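Local coordinates for rhizobiales Sp. Pch2 (Marine metagenome, PDB 6PB3), which probably works as a hexameric AAA-family ATPase of the TRIP13/Pch2 type that remodels HORMA domain proteins and so regulates cGAS-like enzymes in bacteriophage immunity, at residues D188-G191 and P196-V199; S53-K58 and A65-V70. All blocks are in the same frame, centred on the assembly; numbering follows the deposited sequence.

Contact 1 of 2, residues D188-G191 and P196-V199; sequences DRLG and PAAV
Leu190, Ala197 and Val199 meet without a ring or other planar side chain among them, so the faces and edges that matter are those of the strand. Ala197 and Val199 project from the face of strand 197-203 that looks at helix 179-192, whereas Ala198 projects from the reverse face onto Leu43 and Leu46 of helix 33-47. At the strand's two edges, backbone hydrogen bonds run to Val153 and Leu155 and to Pro75 and Ile77. Leu190 reaches the sheet with both branches of its fork. Its CG is anti to the carbonyl carbon (chi1 -67°), which aims the fork at the strand. Leu190 CD2 lies 4.0 Å from Ala197 CB. Leu190 CD1 comes 3.7 Å from Val199 CG2, the methyl beside the valine's own backbone N, and these two side chains cross at about a right angle. All three residues are buried, and Phe132 of helix 124-141 packs against both Leu190 and Val199, while the neighbouring Asp188 and Arg189 form salt bridges with Arg216 and Glu133. This is the return from helix to sheet in the β-α-β crossover from strand 151-157 to the parallel strand 197-203, within the P-loop NTPase core of an AAA domain.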
loop_
_atom_site.group_PDB
_atom_site.type_symbol
_atom_site.label_atom_id
_atom_site.label_comp_id
_atom_site.label_asym_id
_atom_site.label_seq_id
_atom_site.Cartn_x
_atom_site.Cartn_y
_atom_site.Cartn_z
ATOM N N ASP A 188 28.516 7.708 -20.097
ATOM C CA ASP A 188 29.366 6.831 -20.895
ATOM C C ASP A 188 30.386 7.635 -21.685
ATOM O O ASP A 188 31.555 7.244 -21.793
ATOM C CB ASP A 188 28.506 5.997 -21.841
ATOM C CG ASP A 188 27.687 4.975 -21.118
ATOM O OD1 ASP A 188 27.922 4.785 -19.907
ATOM O OD2 ASP A 188 26.807 4.363 -21.752
ATOM N N ARG A 189 29.956 8.767 -22.240
ATOM C CA ARG A 189 30.851 9.598 -23.033
ATOM C C ARG A 189 31.999 10.134 -22.180
ATOM O O ARG A 189 33.153 10.165 -22.625
ATOM C CB ARG A 189 30.038 10.726 -23.663
ATOM C CG ARG A 189 30.725 11.516 -24.737
ATOM C CD ARG A 189 29.709 12.457 -25.349
ATOM N NE ARG A 189 30.323 13.573 -26.057
ATOM C CZ ARG A 189 29.682 14.697 -26.357
ATOM N NH1 ARG A 189 28.409 14.856 -26.006
ATOM N NH2 ARG A 189 30.316 15.668 -26.995
ATOM N N LEU A 190 31.706 10.539 -20.940
ATOM C CA LEU A 190 32.767 10.970 -20.035
ATOM C C LEU A 190 33.688 9.806 -19.685
ATOM O O LEU A 190 34.898 9.994 -19.501
ATOM C CB LEU A 190 32.171 11.572 -18.761
ATOM C CG LEU A 190 31.395 12.885 -18.883
ATOM C CD1 LEU A 190 30.992 13.424 -17.506
ATOM C CD2 LEU A 190 32.206 13.911 -19.642
ATOM N N GLY A 191 33.123 8.599 -19.565
ATOM C CA GLY A 191 33.932 7.450 -19.197
ATOM C C GLY A 191 34.787 6.947 -20.342
ATOM O O GLY A 191 35.954 6.592 -20.143
ATOM N N PRO A 196 39.189 14.804 -17.854
ATOM C CA PRO A 196 39.126 15.031 -16.392
ATOM C C PRO A 196 37.785 15.631 -15.975
ATOM O O PRO A 196 37.643 16.841 -15.735
ATOM C CB PRO A 196 40.282 16.008 -16.157
ATOM C CG PRO A 196 40.335 16.806 -17.433
ATOM C CD PRO A 196 39.971 15.845 -18.546
ATOM N N ALA A 197 36.771 14.763 -15.892
ATOM C CA ALA A 197 35.410 15.176 -15.565
ATOM C C ALA A 197 34.706 14.069 -14.784
ATOM O O ALA A 197 34.932 12.880 -15.044
ATOM C CB ALA A 197 34.618 15.510 -16.834
ATOM N N ALA A 198 33.853 14.470 -13.835
ATOM C CA ALA A 198 33.067 13.550 -13.013
ATOM C C ALA A 198 31.681 14.129 -12.753
ATOM O O ALA A 198 31.457 15.337 -12.864
ATOM C CB ALA A 198 33.748 13.266 -11.671
ATOM N N VAL A 199 30.755 13.249 -12.369
ATOM C CA VAL A 199 29.376 13.623 -12.090
ATOM C C VAL A 199 29.048 13.222 -10.661
ATOM O O VAL A 199 29.326 12.090 -10.250
ATOM C CB VAL A 199 28.375 12.960 -13.062
ATOM C CG1 VAL A 199 26.961 13.542 -12.843
ATOM C CG2 VAL A 199 28.820 13.109 -14.506
#

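Contact 2 of 2, residues S53-K58 and A65-V70; sequences SAWAKK and ALVKNV
Trp55 and Val67 cross obliquely, the indole presenting an edge to the valine, while Trp55 and Leu66 cross at about a right angle. Two consecutive helices ahead of strand 76-81 are joined here by a loop that brings Leu66 and Val67 back against helix 49-59, just before the short helix 68-71. The Trp55 side chain leaves its helix with CG anti to the backbone N (chi1 166°), which carries the six-membered end of the indole over to the loop. There Trp55 CZ3 lies 4.1 Å from Val67 CG1, a methyl near the plane of the ring. Leu66 comes at the same end of the indole obliquely, and its CD2 is 3.9 Å from both Trp55 CZ3 and Trp55 CH2, so this one methyl sits opposite the CZ3-CH2 bond.

Across the contact the interactions are wholly apolar. Beyond it, the pyrrole side of the tryptophan has a polar partner: NE1 donates a hydrogen bond to the backbone O of Thr287 of the second subunit, and the ring also packs on Pro285 of that subunit and stacks with His59 of its own chain. Leu66 likewise touches Ile289 of the second subunit, so the segment lines a subunit interface. Ala56, the next residue of the helix, completes the contact: its CB faces both branches of Val67, 4.1 Å from CG1 and 4.2 Å from CG2.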
loop_
_atom_site.group_PDB
_atom_site.type_symbol
_atom_site.label_atom_id
_atom_site.label_comp_id
_atom_site.label_asym_id
_atom_site.label_seq_id
_atom_site.Cartn_x
_atom_site.Cartn_y
_atom_site.Cartn_z
ATOM N N SER A 53 46.751 4.130 -9.685
ATOM C CA SER A 53 47.690 3.131 -10.187
ATOM C C SER A 53 49.042 3.260 -9.505
ATOM O O SER A 53 49.645 2.255 -9.112
ATOM C CB SER A 53 47.851 3.266 -11.698
ATOM O OG SER A 53 46.591 3.363 -12.329
ATOM N N ALA A 54 49.532 4.490 -9.348
ATOM C CA ALA A 54 50.832 4.677 -8.711
ATOM C C ALA A 54 50.795 4.231 -7.259
ATOM O O ALA A 54 51.704 3.539 -6.797
ATOM C CB ALA A 54 51.271 6.133 -8.818
ATOM N N TRP A 55 49.729 4.589 -6.532
ATOM C CA TRP A 55 49.588 4.110 -5.159
ATOM C C TRP A 55 49.608 2.590 -5.097
ATOM O O TRP A 55 50.274 2.010 -4.233
ATOM C CB TRP A 55 48.302 4.641 -4.526
ATOM C CG TRP A 55 47.959 3.897 -3.265
ATOM C CD1 TRP A 55 48.417 4.161 -2.010
ATOM C CD2 TRP A 55 47.112 2.744 -3.148
ATOM N NE1 TRP A 55 47.899 3.256 -1.114
ATOM C CE2 TRP A 55 47.096 2.375 -1.787
ATOM C CE3 TRP A 55 46.361 1.994 -4.059
ATOM C CZ2 TRP A 55 46.357 1.289 -1.314
ATOM C CZ3 TRP A 55 45.631 0.907 -3.587
ATOM C CH2 TRP A 55 45.637 0.568 -2.228
ATOM N N ALA A 56 48.892 1.928 -6.014
ATOM C CA ALA A 56 48.856 0.467 -6.024
ATOM C C ALA A 56 50.240 -0.125 -6.222
ATOM O O ALA A 56 50.616 -1.080 -5.534
ATOM C CB ALA A 56 47.910 -0.037 -7.112
ATOM N N LYS A 57 51.018 0.423 -7.159
ATOM C CA LYS A 57 52.344 -0.138 -7.404
ATOM C C LYS A 57 53.249 0.030 -6.192
ATOM O O LYS A 57 53.923 -0.921 -5.781
ATOM C CB LYS A 57 52.978 0.497 -8.641
ATOM C CG LYS A 57 54.330 -0.108 -8.990
ATOM C CD LYS A 57 54.689 0.049 -10.462
ATOM C CE LYS A 57 55.172 1.452 -10.794
ATOM N NZ LYS A 57 55.875 1.493 -12.118
ATOM N N LYS A 58 53.261 1.219 -5.584
ATOM C CA LYS A 58 54.162 1.442 -4.456
ATOM C C LYS A 58 53.806 0.550 -3.273
ATOM O O LYS A 58 54.696 0.038 -2.589
ATOM C CB LYS A 58 54.138 2.907 -4.028
ATOM C CG LYS A 58 54.469 3.890 -5.130
ATOM C CD LYS A 58 54.382 5.314 -4.608
ATOM C CE LYS A 58 54.441 6.323 -5.739
ATOM N NZ LYS A 58 54.204 7.713 -5.250
ATOM N N ALA A 65 43.711 -7.439 -9.285
ATOM C CA ALA A 65 42.376 -6.883 -9.449
ATOM C C ALA A 65 42.038 -5.848 -8.389
ATOM O O ALA A 65 40.879 -5.427 -8.304
ATOM C CB ALA A 65 41.333 -8.000 -9.439
ATOM N N LEU A 66 43.017 -5.417 -7.590
ATOM C CA LEU A 66 42.731 -4.506 -6.486
ATOM C C LEU A 66 42.114 -3.205 -6.979
ATOM O O LEU A 66 41.096 -2.746 -6.448
ATOM C CB LEU A 66 44.006 -4.218 -5.694
ATOM C CG LEU A 66 43.933 -3.092 -4.658
ATOM C CD1 LEU A 66 42.850 -3.368 -3.630
ATOM C CD2 LEU A 66 45.289 -2.924 -3.972
ATOM N N VAL A 67 42.724 -2.588 -7.984
ATOM C CA VAL A 67 42.227 -1.328 -8.524
ATOM C C VAL A 67 41.642 -1.479 -9.915
ATOM O O VAL A 67 41.009 -0.528 -10.406
ATOM C CB VAL A 67 43.326 -0.247 -8.535
ATOM C CG1 VAL A 67 43.803 0.029 -7.124
ATOM C CG2 VAL A 67 44.475 -0.689 -9.414
ATOM N N LYS A 68 41.836 -2.632 -10.569
ATOM C CA LYS A 68 41.294 -2.828 -11.909
ATOM C C LYS A 68 39.802 -2.539 -11.941
ATOM O O LYS A 68 39.295 -1.953 -12.904
ATOM C CB LYS A 68 41.571 -4.256 -12.393
ATOM N N ASN A 69 39.085 -2.926 -10.884
ATOM C CA ASN A 69 37.661 -2.623 -10.827
ATOM C C ASN A 69 37.414 -1.133 -10.609
ATOM O O ASN A 69 36.527 -0.557 -11.247
ATOM C CB ASN A 69 36.979 -3.462 -9.741
ATOM C CG ASN A 69 37.743 -3.471 -8.426
ATOM O OD1 ASN A 69 38.399 -2.494 -8.065
ATOM N ND2 ASN A 69 37.660 -4.584 -7.703
ATOM N N VAL A 70 38.203 -0.483 -9.745
ATOM C CA VAL A 70 37.891 0.891 -9.345
ATOM C C VAL A 70 38.117 1.866 -10.495
ATOM O O VAL A 70 37.372 2.838 -10.660
ATOM C CB VAL A 70 38.717 1.298 -8.110
ATOM C CG1 VAL A 70 38.500 2.759 -7.790
ATOM C CG2 VAL A 70 38.352 0.455 -6.929
#

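In the fold
From the N terminus the chain lays down the edge strand 15-17 and passes through helices 20-28 and 33-47 before contact 2, which closes the loop between helix 49-59 and helix 68-71. It then returns to the sheet at strand 76-81 and runs through strands 105-111 and 151-157. Contact 1 follows, closing the short connection from helix 179-192 into strand 197-203, next to strand 76-81. The two contacts are in series, neither nested nor crossed. The centres of contacts 1 and 2 lie about 20 Å apart, and their nearest atoms about 10 Å. Contact 2 ties helix 49-59 to the turn leading into helix 68-71, at a subunit interface, and contact 1 joins a helix to the central sheet.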